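Long-range contacts in Esterase/lipase (Uncultured bacterium, PDB 3K6K), which probably hydrolyses carboxylic esters as a bacterial esterase of the hormone-sensitive lipase family, built on the alpha/beta hydrolase fold: residues A[249-254]-A[279-284]; A[274-279]-A[294-299]; A[16-21]-A[288-293]; A[194-199]-A[253-258]. All blocks are in the same frame, centred on the assembly; numbering follows the deposited sequence.

Interaction 1. Residues A[249-254]-A[279-284]; sequences SEEALL and MPHVFQ
Glu251 and His281 join the two loops side chain to side chain, through one short hydrogen bond. His281 ND1 gives its hydrogen to Glu251 OE1 at 2.6 Å and nearly straight (163°). The oxygen sits at the edge of the imidazole, close to its plane, whereas the nitrogen reaches the carboxylate from above; the two planes stand 84° apart. A bend at chi2 (-143°) takes the Glu251 carboxylate across to His281, with OE2 3.5 Å from His281 CA. That second oxygen is held by Ser185 OG and Gly248 N, so the carboxylate is fixed at both ends.

Backbone groups supply the second kind of link. Glu250 N donates to Met279 O at 3.2 Å, and a water spans the gap beside it, donating to Glu250 O (2.8 Å) and accepting from His281 N (2.9 Å). Pro280, which has no N-H to offer, instead packs its ring on Leu22 and Leu25 of helix 18-30.

Apolar packing is lighter. Leu253 CD1 approaches His281 CE1 obliquely at 4.2 Å, while Val282 CG2 covers the centre of one imidazole face, 4.0 Å above it. Being apolar, both side chains pack on the ring without competing for its polar bond.

The loops follow strands 243-248 and 271-276, where alpha/beta hydrolases carry their acid and histidine. His281 also touches Ser157 of a GxSxG elbow, so the geometry is consistent with a Ser-His-Glu triad: an acid bound at ND1 would leave NE2 to serve the serine.

Interaction 2. Residues A[274-279]-A[294-299]; sequences KIWPDM and DISIKE
The indole of Trp276 lies between Lys274 and Ser296, one on each face. Lys274 CE rests 3.7 Å above one side, toward the rim; on the opposite side Ser296 CB makes a CH-pi contact, 4.0 Å from the centroid of the six-membered ring and 26° off its normal. At the edge, near the ring plane, Ile295 CG2 meets Trp276 CH2 at 4.0 Å. Glu299 comes in obliquely from the helix, its OE2 3.5 Å from Trp276 CZ2 and its carboxylate turned 42° from the indole.

The polar link is a salt bridge. Lys274 stretches along the ring fully extended, long enough to bring NZ within 2.6 Å of Glu299 OE2, whose syn lone pair it uses; OE1 is also near NZ, at 2.9 Å. Glu299 is likewise extended (chi2 179°), and the two chains cross at about a right angle. A small serine suits position 296, since it lets the helix backbone come close to the indole, and its hydroxyl is satisfied by His246 ND1.

Helix 291-305 thus packs on the last strand of the chain's sheet; the axes of segments 274-276 and 294-299 run almost antiparallel and approach to 11.3 Å. Beyond Lys274 and Ile275 the sheet continues into a strand of the second subunit.

Chemically, the contact grades from a largely buried aromatic centre, shared with Phe283 and His246, to a salt bridge at its more exposed margin. There the lysine's methylenes cover the indole while its ammonium probably stabilises the ionised Glu299.

Interaction 3. Residues A[16-21]-A[288-293]; sequences MDPRDF and KFVNAA
Phe21 and Phe289 owe their meeting to different first torsions: Phe21 holds CG opposite its backbone N (chi1 -178°), which throws the ring off helix 18-30, while Phe289 sets CG beside its own N (chi1 -55°). In this alpha/beta hydrolase fold the contact joins the N-terminal helix, probably part of the cap as in other hormone-sensitive lipase relatives, to the lead-in of helix 291-305.

Phe289 CB lies over one face of the Phe21 ring, 4.0 Å from its centroid, in a CH-pi contact. The ring planes are nearly parallel but slid well apart, so they barely overlap; Phe21 CE2 and Phe289 CD1 approach to 3.7 Å. Val290 CG1 packs on the root of the same side chain, 3.7 Å from Phe21 CB, and Pro18 borders that methyl. Proline fits the first turn of a helix, where its missing N-H costs nothing. Just before it, Asp17 is the N-cap, its OD1 accepting from Arg19 N at 2.9 Å.

Met16 runs alongside Phe289, and the backbones are tied twice. Met16 N donates to Phe289 O at 2.9 Å; a water then donates to Met16 O (2.9 Å) and accepts from Asn291 N (2.6 Å).

Interaction 4. Residues A[194-199]-A[253-258]; sequences RWSNSN and LLSDST. With SO4 (sulfate ion), chain I; SO4 (sulfate ion), chain F.
Ser196 and Ser255 exchange hydrogen bonds between two short helical segments of the alpha/beta hydrolase fold that lie nearly antiparallel (164°). Ser196 N donates to Ser255 OG at 2.9 Å, and Ser255 N returns the bond to Ser196 OG at 2.6 Å. Serine suits both places: each hydroxyl takes up an N-H near the start of the other helix. With chi1 at 55°, Ser196 OG sits between its own backbone N and carbonyl carbon, also within reach of Ala252 O, to which it is hydrogen-bonded. Ser255 OG is further held by Glu262 of the second subunit.

Around this pair the packing is mostly aliphatic. Arg194 CB touches Ser255 CB at 3.7 Å, and Leu254 CB comes within 3.6 Å of Ser196 CB; as the exception, Leu253 CD2 lies beside the amide oxygen of Asn197.

Further out, a water accepts from Asn197 ND2 (2.8 Å) and donates to Asp256 OD2 (2.6 Å). The other oxygen of Asp256 receives Val188 N and Asp189 N, fixing the carboxylate. Asp189 in turn forms a salt bridge with Arg194 NH1. At the outer end of that arginine, NH2 donates to O1 of a sulfate ion, probably from the crystallisation liquor, at 2.8 Å along the guanidinium edge.

In the fold
From the N terminus, residues 16-21 come first, and interaction 3 joins them to 288-293, closing a loop of almost the whole chain around interactions 1 and 4. Residues 194-199 open interaction 4, which closes on the start of helix 254-266. Its second segment shares Leu253 and Leu254 with the first segment of interaction 1 (249-254), which closes on 279-284. Interaction 2 begins before that loop ends, sharing Met279, and finishes on helix 291-305, so it crosses both interaction 1 and interaction 3. Together the four tie strand 271-276 and the loops after it and strand 243-248 to the N-terminal helix, helix 195-199 and helix 291-305; interactions 1, 2 and 4 also touch the second subunit.

Interaction 1. Residues A[249-254]-A[279-284]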
# COMPACT_ATOMS: atom_id res chain seq x y z
N SER A 249 -8.86 -8.09 3.05
CA SER A 249 -9.84 -7.32 3.76
C SER A 249 -10.31 -7.97 5.05
O SER A 249 -10.58 -7.24 6.02
CB SER A 249 -11.09 -7.10 2.88
OG SER A 249 -11.32 -8.23 2.01
N GLU A 250 -10.50 -9.29 5.05
CA GLU A 250 -11.20 -9.94 6.19
C GLU A 250 -10.21 -10.30 7.30
O GLU A 250 -10.09 -11.47 7.78
CB GLU A 250 -11.99 -11.16 5.77
CG GLU A 250 -12.83 -10.96 4.55
CD GLU A 250 -13.75 -9.80 4.62
OE1 GLU A 250 -14.70 -9.85 5.40
OE2 GLU A 250 -13.58 -8.83 3.85
N GLU A 251 -9.50 -9.28 7.74
CA GLU A 251 -8.38 -9.53 8.61
C GLU A 251 -8.37 -8.69 9.90
O GLU A 251 -8.27 -7.45 9.89
CB GLU A 251 -7.10 -9.35 7.80
CG GLU A 251 -6.95 -10.39 6.73
CD GLU A 251 -5.52 -10.83 6.56
OE1 GLU A 251 -4.89 -11.03 7.60
OE2 GLU A 251 -4.99 -10.98 5.41
N ALA A 252 -8.45 -9.40 11.02
CA ALA A 252 -8.27 -8.77 12.32
C ALA A 252 -6.92 -7.99 12.37
O ALA A 252 -6.81 -7.03 13.11
CB ALA A 252 -8.29 -9.84 13.42
N LEU A 253 -5.92 -8.45 11.59
CA LEU A 253 -4.54 -7.93 11.54
C LEU A 253 -4.27 -7.04 10.27
O LEU A 253 -3.13 -6.84 9.83
CB LEU A 253 -3.52 -9.07 11.64
CG LEU A 253 -3.63 -10.09 12.79
CD1 LEU A 253 -2.44 -11.04 12.84
CD2 LEU A 253 -3.74 -9.32 14.12
N LEU A 254 -5.33 -6.54 9.69
CA LEU A 254 -5.22 -5.57 8.62
C LEU A 254 -4.48 -4.33 9.08
O LEU A 254 -3.71 -3.77 8.28
CB LEU A 254 -6.59 -5.12 8.10
CG LEU A 254 -6.57 -4.07 6.97
CD1 LEU A 254 -5.96 -4.62 5.73
CD2 LEU A 254 -8.01 -3.54 6.65
N MET A 279 -10.64 -11.34 0.69
CA MET A 279 -9.62 -12.39 0.98
C MET A 279 -9.35 -12.53 2.48
O MET A 279 -9.27 -11.53 3.20
CB MET A 279 -8.31 -12.15 0.22
CG MET A 279 -8.48 -12.35 -1.31
SD MET A 279 -8.93 -14.09 -1.58
CE MET A 279 -10.66 -13.74 -1.94
N PRO A 280 -9.24 -13.76 2.96
CA PRO A 280 -8.97 -13.95 4.40
C PRO A 280 -7.48 -13.98 4.65
O PRO A 280 -6.69 -13.82 3.71
CB PRO A 280 -9.56 -15.35 4.67
CG PRO A 280 -9.19 -16.11 3.33
CD PRO A 280 -9.59 -15.04 2.30
N HIS A 281 -7.12 -14.22 5.90
CA HIS A 281 -5.75 -14.27 6.34
C HIS A 281 -4.93 -15.20 5.47
O HIS A 281 -5.37 -16.32 5.21
CB HIS A 281 -5.76 -14.82 7.75
CG HIS A 281 -4.53 -14.51 8.53
ND1 HIS A 281 -3.94 -13.27 8.52
CD2 HIS A 281 -3.78 -15.29 9.35
CE1 HIS A 281 -2.88 -13.30 9.31
NE2 HIS A 281 -2.76 -14.51 9.82
N VAL A 282 -3.75 -14.76 5.06
CA VAL A 282 -2.83 -15.51 4.20
C VAL A 282 -3.57 -16.28 3.07
O VAL A 282 -3.40 -17.47 2.87
CB VAL A 282 -1.83 -16.44 4.97
CG1 VAL A 282 -0.73 -16.87 4.01
CG2 VAL A 282 -1.17 -15.74 6.24
N PHE A 283 -4.35 -15.56 2.29
CA PHE A 283 -5.20 -16.19 1.29
C PHE A 283 -4.44 -16.92 0.21
O PHE A 283 -5.06 -17.75 -0.49
CB PHE A 283 -6.14 -15.15 0.65
CG PHE A 283 -5.44 -14.11 -0.22
CD1 PHE A 283 -5.35 -14.29 -1.60
CD2 PHE A 283 -4.94 -12.94 0.33
CE1 PHE A 283 -4.73 -13.34 -2.39
CE2 PHE A 283 -4.36 -11.98 -0.44
CZ PHE A 283 -4.22 -12.18 -1.80
N GLN A 284 -3.14 -16.62 0.08
CA GLN A 284 -2.31 -17.22 -0.94
C GLN A 284 -2.20 -18.75 -0.72
O GLN A 284 -1.66 -19.45 -1.57
CB GLN A 284 -0.88 -16.55 -1.03
CG GLN A 284 -0.82 -15.00 -1.28
CD GLN A 284 -1.22 -14.16 -0.01
OE1 GLN A 284 -1.61 -14.72 1.05
NE2 GLN A 284 -1.11 -12.84 -0.12
O HOH W 1 -9.29 -14.12 7.88

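Interaction 2. Residues A[274-279]-A[294-299]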
# COMPACT_ATOMS: atom_id res chain seq x y z
N LYS A 274 -0.62 -3.98 -1.10
CA LYS A 274 -1.88 -4.24 -1.73
C LYS A 274 -2.84 -4.95 -0.75
O LYS A 274 -2.48 -5.89 -0.06
CB LYS A 274 -1.68 -5.06 -3.01
CG LYS A 274 -2.90 -5.13 -3.92
CD LYS A 274 -2.48 -5.80 -5.22
CE LYS A 274 -3.60 -5.94 -6.26
NZ LYS A 274 -2.87 -6.35 -7.50
N ILE A 275 -4.09 -4.50 -0.74
CA ILE A 275 -5.10 -5.11 0.08
C ILE A 275 -6.13 -5.76 -0.79
O ILE A 275 -6.69 -5.08 -1.68
CB ILE A 275 -5.78 -4.07 0.93
CG1 ILE A 275 -4.75 -3.40 1.86
CG2 ILE A 275 -6.87 -4.73 1.72
CD1 ILE A 275 -5.35 -2.20 2.59
N TRP A 276 -6.46 -7.02 -0.52
CA TRP A 276 -7.27 -7.81 -1.42
C TRP A 276 -8.70 -8.05 -0.95
O TRP A 276 -8.93 -8.75 0.03
CB TRP A 276 -6.60 -9.15 -1.78
CG TRP A 276 -5.24 -9.02 -2.44
CD1 TRP A 276 -4.07 -8.64 -1.82
CD2 TRP A 276 -4.87 -9.37 -3.81
NE1 TRP A 276 -3.02 -8.66 -2.74
CE2 TRP A 276 -3.48 -9.13 -3.95
CE3 TRP A 276 -5.58 -9.85 -4.92
CZ2 TRP A 276 -2.81 -9.32 -5.13
CZ3 TRP A 276 -4.91 -10.04 -6.09
CH2 TRP A 276 -3.52 -9.79 -6.19
N PRO A 277 -9.68 -7.51 -1.72
CA PRO A 277 -11.12 -7.59 -1.43
C PRO A 277 -11.60 -9.04 -1.12
O PRO A 277 -11.30 -9.99 -1.87
CB PRO A 277 -11.79 -7.07 -2.73
CG PRO A 277 -10.71 -6.49 -3.57
CD PRO A 277 -9.37 -6.78 -2.96
N ASP A 278 -12.38 -9.19 -0.05
CA ASP A 278 -12.95 -10.53 0.26
C ASP A 278 -11.91 -11.67 0.49
O ASP A 278 -12.28 -12.87 0.44
CB ASP A 278 -13.91 -11.00 -0.86
CG ASP A 278 -15.09 -10.05 -1.09
OD1 ASP A 278 -15.67 -9.53 -0.12
OD2 ASP A 278 -15.46 -9.87 -2.27
N MET A 279 -10.64 -11.34 0.69
CA MET A 279 -9.62 -12.39 0.98
C MET A 279 -9.35 -12.53 2.48
O MET A 279 -9.27 -11.53 3.20
CB MET A 279 -8.31 -12.15 0.22
CG MET A 279 -8.48 -12.35 -1.31
SD MET A 279 -8.93 -14.09 -1.58
CE MET A 279 -10.66 -13.74 -1.94
N ASP A 294 -3.94 -17.15 -6.72
CA ASP A 294 -3.02 -17.34 -7.85
C ASP A 294 -2.51 -16.02 -8.33
O ASP A 294 -1.35 -15.95 -8.62
CB ASP A 294 -3.63 -18.06 -9.07
CG ASP A 294 -4.49 -19.24 -8.70
OD1 ASP A 294 -5.53 -19.40 -9.44
OD2 ASP A 294 -4.14 -19.99 -7.71
N ILE A 295 -3.36 -14.98 -8.39
CA ILE A 295 -2.96 -13.66 -8.86
C ILE A 295 -1.95 -13.01 -7.91
O ILE A 295 -0.98 -12.38 -8.34
CB ILE A 295 -4.19 -12.70 -9.05
CG1 ILE A 295 -5.32 -13.36 -9.83
CG2 ILE A 295 -3.82 -11.39 -9.81
CD1 ILE A 295 -6.67 -12.42 -9.87
N SER A 296 -2.18 -13.12 -6.60
CA SER A 296 -1.26 -12.49 -5.66
C SER A 296 0.17 -13.13 -5.76
O SER A 296 1.20 -12.45 -5.76
CB SER A 296 -1.79 -12.64 -4.26
OG SER A 296 -0.73 -12.42 -3.38
N ILE A 297 0.21 -14.45 -5.80
CA ILE A 297 1.41 -15.19 -6.05
C ILE A 297 2.11 -14.72 -7.34
O ILE A 297 3.33 -14.52 -7.37
CB ILE A 297 1.10 -16.71 -5.92
CG1 ILE A 297 0.94 -17.04 -4.38
CG2 ILE A 297 2.20 -17.54 -6.45
CD1 ILE A 297 0.21 -18.35 -4.09
N LYS A 298 1.33 -14.49 -8.38
CA LYS A 298 1.88 -14.12 -9.65
C LYS A 298 2.58 -12.78 -9.49
O LYS A 298 3.74 -12.64 -9.88
CB LYS A 298 0.77 -14.03 -10.71
CG LYS A 298 1.26 -14.17 -12.18
CD LYS A 298 1.34 -15.68 -12.69
CE LYS A 298 0.04 -16.24 -13.31
NZ LYS A 298 -0.99 -16.73 -12.31
N GLU A 299 1.89 -11.81 -8.86
CA GLU A 299 2.44 -10.49 -8.66
C GLU A 299 3.67 -10.46 -7.74
O GLU A 299 4.64 -9.72 -8.04
CB GLU A 299 1.38 -9.52 -8.13
CG GLU A 299 0.31 -9.29 -9.12
CD GLU A 299 -0.78 -8.35 -8.63
OE1 GLU A 299 -1.71 -8.15 -9.44
OE2 GLU A 299 -0.70 -7.82 -7.49

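Interaction 3. Residues A[16-21]-A[288-293]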
# COMPACT_ATOMS: atom_id res chain seq x y z
N MET A 16 -14.31 -20.94 -6.28
CA MET A 16 -15.45 -20.43 -5.53
C MET A 16 -15.54 -18.92 -5.69
O MET A 16 -14.53 -18.26 -5.87
CB MET A 16 -15.27 -20.62 -4.02
CG MET A 16 -14.67 -21.89 -3.54
SD MET A 16 -15.93 -22.75 -2.67
CE MET A 16 -16.80 -23.33 -4.11
N ASP A 17 -16.76 -18.38 -5.53
CA ASP A 17 -16.92 -16.96 -5.27
C ASP A 17 -16.25 -16.62 -3.95
O ASP A 17 -16.46 -17.32 -2.97
CB ASP A 17 -18.41 -16.53 -5.17
CG ASP A 17 -18.54 -15.03 -5.08
OD1 ASP A 17 -18.50 -14.44 -3.97
OD2 ASP A 17 -18.56 -14.40 -6.16
N PRO A 18 -15.45 -15.55 -3.91
CA PRO A 18 -14.83 -15.34 -2.63
C PRO A 18 -15.76 -15.32 -1.41
O PRO A 18 -15.36 -15.81 -0.34
CB PRO A 18 -14.10 -14.01 -2.82
CG PRO A 18 -13.60 -14.14 -4.22
CD PRO A 18 -14.83 -14.70 -4.95
N ARG A 19 -16.96 -14.80 -1.54
CA ARG A 19 -17.83 -14.69 -0.36
C ARG A 19 -18.29 -16.09 0.11
O ARG A 19 -18.60 -16.29 1.29
CB ARG A 19 -19.00 -13.74 -0.60
CG ARG A 19 -18.61 -12.23 -0.54
CD ARG A 19 -19.88 -11.39 -0.78
NE ARG A 19 -20.85 -11.63 0.30
CZ ARG A 19 -22.13 -11.23 0.34
NH1 ARG A 19 -22.69 -10.53 -0.64
NH2 ARG A 19 -22.86 -11.55 1.41
N ASP A 20 -18.26 -17.04 -0.82
CA ASP A 20 -18.71 -18.40 -0.55
C ASP A 20 -17.60 -19.11 0.20
O ASP A 20 -17.89 -19.87 1.10
CB ASP A 20 -19.17 -19.15 -1.83
CG ASP A 20 -20.45 -18.52 -2.43
OD1 ASP A 20 -21.13 -17.78 -1.65
OD2 ASP A 20 -20.77 -18.70 -3.65
N PHE A 21 -16.35 -18.82 -0.16
CA PHE A 21 -15.22 -19.44 0.48
C PHE A 21 -15.16 -18.92 1.91
O PHE A 21 -14.86 -19.68 2.82
CB PHE A 21 -13.90 -19.13 -0.26
CG PHE A 21 -12.66 -19.81 0.36
CD1 PHE A 21 -11.53 -19.05 0.70
CD2 PHE A 21 -12.63 -21.18 0.59
CE1 PHE A 21 -10.40 -19.66 1.24
CE2 PHE A 21 -11.50 -21.81 1.15
CZ PHE A 21 -10.38 -21.02 1.48
N LYS A 288 -6.26 -23.21 -4.70
CA LYS A 288 -7.19 -24.26 -5.07
C LYS A 288 -8.66 -23.79 -5.14
O LYS A 288 -9.38 -24.24 -6.04
CB LYS A 288 -7.01 -25.44 -4.12
CG LYS A 288 -8.09 -26.50 -4.19
CD LYS A 288 -7.68 -27.69 -3.30
CE LYS A 288 -8.33 -29.02 -3.71
NZ LYS A 288 -8.26 -30.01 -2.57
N PHE A 289 -9.04 -22.89 -4.21
CA PHE A 289 -10.42 -22.37 -3.99
C PHE A 289 -10.68 -20.97 -4.50
O PHE A 289 -11.70 -20.74 -5.15
CB PHE A 289 -10.79 -22.44 -2.50
CG PHE A 289 -10.62 -23.83 -1.93
CD1 PHE A 289 -9.57 -24.12 -1.06
CD2 PHE A 289 -11.43 -24.88 -2.40
CE1 PHE A 289 -9.39 -25.42 -0.57
CE2 PHE A 289 -11.22 -26.21 -1.94
CZ PHE A 289 -10.23 -26.47 -1.00
N VAL A 290 -9.82 -20.00 -4.21
CA VAL A 290 -10.11 -18.67 -4.71
C VAL A 290 -9.06 -18.20 -5.73
O VAL A 290 -7.88 -18.47 -5.60
CB VAL A 290 -10.35 -17.65 -3.59
CG1 VAL A 290 -11.63 -17.95 -2.88
CG2 VAL A 290 -9.16 -17.66 -2.58
N ASN A 291 -9.52 -17.50 -6.74
CA ASN A 291 -8.68 -17.04 -7.86
C ASN A 291 -7.64 -15.99 -7.45
O ASN A 291 -6.49 -16.07 -7.91
CB ASN A 291 -9.56 -16.51 -8.98
CG ASN A 291 -8.76 -16.18 -10.24
OD1 ASN A 291 -8.82 -15.02 -10.71
ND2 ASN A 291 -7.97 -17.19 -10.79
N ALA A 292 -8.01 -15.08 -6.55
CA ALA A 292 -7.07 -14.02 -6.07
C ALA A 292 -5.73 -14.49 -5.47
O ALA A 292 -4.73 -13.75 -5.42
CB ALA A 292 -7.79 -13.05 -5.08
N ALA A 293 -5.72 -15.72 -4.98
CA ALA A 293 -4.48 -16.31 -4.49
C ALA A 293 -3.49 -16.58 -5.60
O ALA A 293 -2.32 -16.30 -5.44
CB ALA A 293 -4.75 -17.58 -3.66
O HOH W 2 -12.08 -17.29 -7.05

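Interaction 4. Residues A[194-199]-A[253-258]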
# COMPACT_ATOMS: atom_id res chain seq x y z
N ARG A 194 -5.19 -2.20 17.69
CA ARG A 194 -5.34 -1.27 16.57
C ARG A 194 -6.75 -1.44 15.95
O ARG A 194 -7.52 -2.32 16.37
CB ARG A 194 -4.16 -1.51 15.59
CG ARG A 194 -2.94 -0.78 16.13
CD ARG A 194 -1.54 -0.95 15.53
NE ARG A 194 -1.10 0.42 15.46
CZ ARG A 194 -0.38 1.07 16.36
NH1 ARG A 194 0.18 0.50 17.41
NH2 ARG A 194 -0.18 2.34 16.15
N TRP A 195 -7.08 -0.63 14.95
CA TRP A 195 -8.45 -0.54 14.47
C TRP A 195 -9.06 -1.88 13.96
O TRP A 195 -10.20 -2.23 14.35
CB TRP A 195 -8.55 0.56 13.43
CG TRP A 195 -9.92 0.75 12.86
CD1 TRP A 195 -10.87 1.61 13.34
CD2 TRP A 195 -10.54 0.07 11.71
NE1 TRP A 195 -12.02 1.53 12.56
CE2 TRP A 195 -11.84 0.60 11.55
CE3 TRP A 195 -10.10 -0.88 10.78
CZ2 TRP A 195 -12.73 0.18 10.54
CZ3 TRP A 195 -10.99 -1.29 9.76
CH2 TRP A 195 -12.30 -0.78 9.67
N SER A 196 -8.34 -2.61 13.09
CA SER A 196 -8.92 -3.84 12.53
C SER A 196 -9.11 -4.89 13.63
O SER A 196 -10.01 -5.73 13.53
CB SER A 196 -8.08 -4.42 11.35
OG SER A 196 -6.72 -4.65 11.71
N ASN A 197 -8.26 -4.86 14.65
CA ASN A 197 -8.36 -5.86 15.73
C ASN A 197 -9.74 -5.93 16.34
O ASN A 197 -10.19 -7.00 16.77
CB ASN A 197 -7.36 -5.61 16.85
CG ASN A 197 -5.97 -5.75 16.37
OD1 ASN A 197 -5.30 -6.78 16.58
ND2 ASN A 197 -5.53 -4.75 15.64
N SER A 198 -10.43 -4.81 16.38
CA SER A 198 -11.75 -4.85 17.01
C SER A 198 -12.79 -4.74 15.92
O SER A 198 -13.77 -5.48 15.90
CB SER A 198 -11.91 -3.73 18.04
OG SER A 198 -11.58 -2.50 17.46
N ASN A 199 -12.54 -3.89 14.95
CA ASN A 199 -13.53 -3.76 13.92
C ASN A 199 -13.80 -4.98 13.07
O ASN A 199 -14.96 -5.24 12.68
CB ASN A 199 -13.24 -2.54 13.09
CG ASN A 199 -13.63 -1.28 13.84
OD1 ASN A 199 -14.77 -0.86 13.74
ND2 ASN A 199 -12.70 -0.71 14.60
N LEU A 253 -5.92 -8.45 11.59
CA LEU A 253 -4.54 -7.93 11.54
C LEU A 253 -4.27 -7.04 10.27
O LEU A 253 -3.13 -6.84 9.83
CB LEU A 253 -3.52 -9.07 11.64
CG LEU A 253 -3.63 -10.09 12.79
CD1 LEU A 253 -2.44 -11.04 12.84
CD2 LEU A 253 -3.74 -9.32 14.12
N LEU A 254 -5.33 -6.54 9.69
CA LEU A 254 -5.22 -5.57 8.62
C LEU A 254 -4.48 -4.33 9.08
O LEU A 254 -3.71 -3.77 8.28
CB LEU A 254 -6.59 -5.12 8.10
CG LEU A 254 -6.57 -4.07 6.97
CD1 LEU A 254 -5.96 -4.62 5.73
CD2 LEU A 254 -8.01 -3.54 6.65
N SER A 255 -4.71 -3.88 10.31
CA SER A 255 -4.04 -2.64 10.71
C SER A 255 -2.55 -2.92 10.97
O SER A 255 -1.78 -1.98 11.05
CB SER A 255 -4.72 -1.95 11.91
OG SER A 255 -6.08 -1.64 11.63
N ASP A 256 -2.14 -4.20 11.05
CA ASP A 256 -0.70 -4.55 11.11
C ASP A 256 0.03 -4.17 9.79
O ASP A 256 1.14 -3.58 9.79
CB ASP A 256 -0.44 -6.05 11.39
CG ASP A 256 -0.50 -6.43 12.92
OD1 ASP A 256 0.22 -7.34 13.32
OD2 ASP A 256 -1.23 -5.84 13.74
N SER A 257 -0.61 -4.54 8.69
CA SER A 257 -0.15 -4.17 7.37
C SER A 257 -0.15 -2.68 7.12
O SER A 257 0.87 -2.16 6.70
CB SER A 257 -0.94 -4.92 6.29
OG SER A 257 -0.54 -6.27 6.28
N THR A 258 -1.26 -2.00 7.35
CA THR A 258 -1.32 -0.58 7.10
C THR A 258 -0.38 0.14 8.07
O THR A 258 0.29 1.14 7.71
CB THR A 258 -2.76 -0.01 7.27
OG1 THR A 258 -3.14 -0.20 8.63
CG2 THR A 258 -3.68 -0.73 6.56
S SO4 I . -3.39 2.90 10.36
O1 SO4 I . -3.93 1.55 10.21
O2 SO4 I . -4.51 3.81 10.60
O3 SO4 I . -2.40 2.89 11.46
O4 SO4 I . -2.74 3.40 9.15
S SO4 F . 1.68 4.37 18.65
O1 SO4 F . 0.29 4.06 18.32
O2 SO4 F . 1.83 5.84 18.64
O3 SO4 F . 2.07 3.72 19.91
O4 SO4 F . 2.62 3.83 17.67
O HOH W 3 -3.77 -5.14 13.47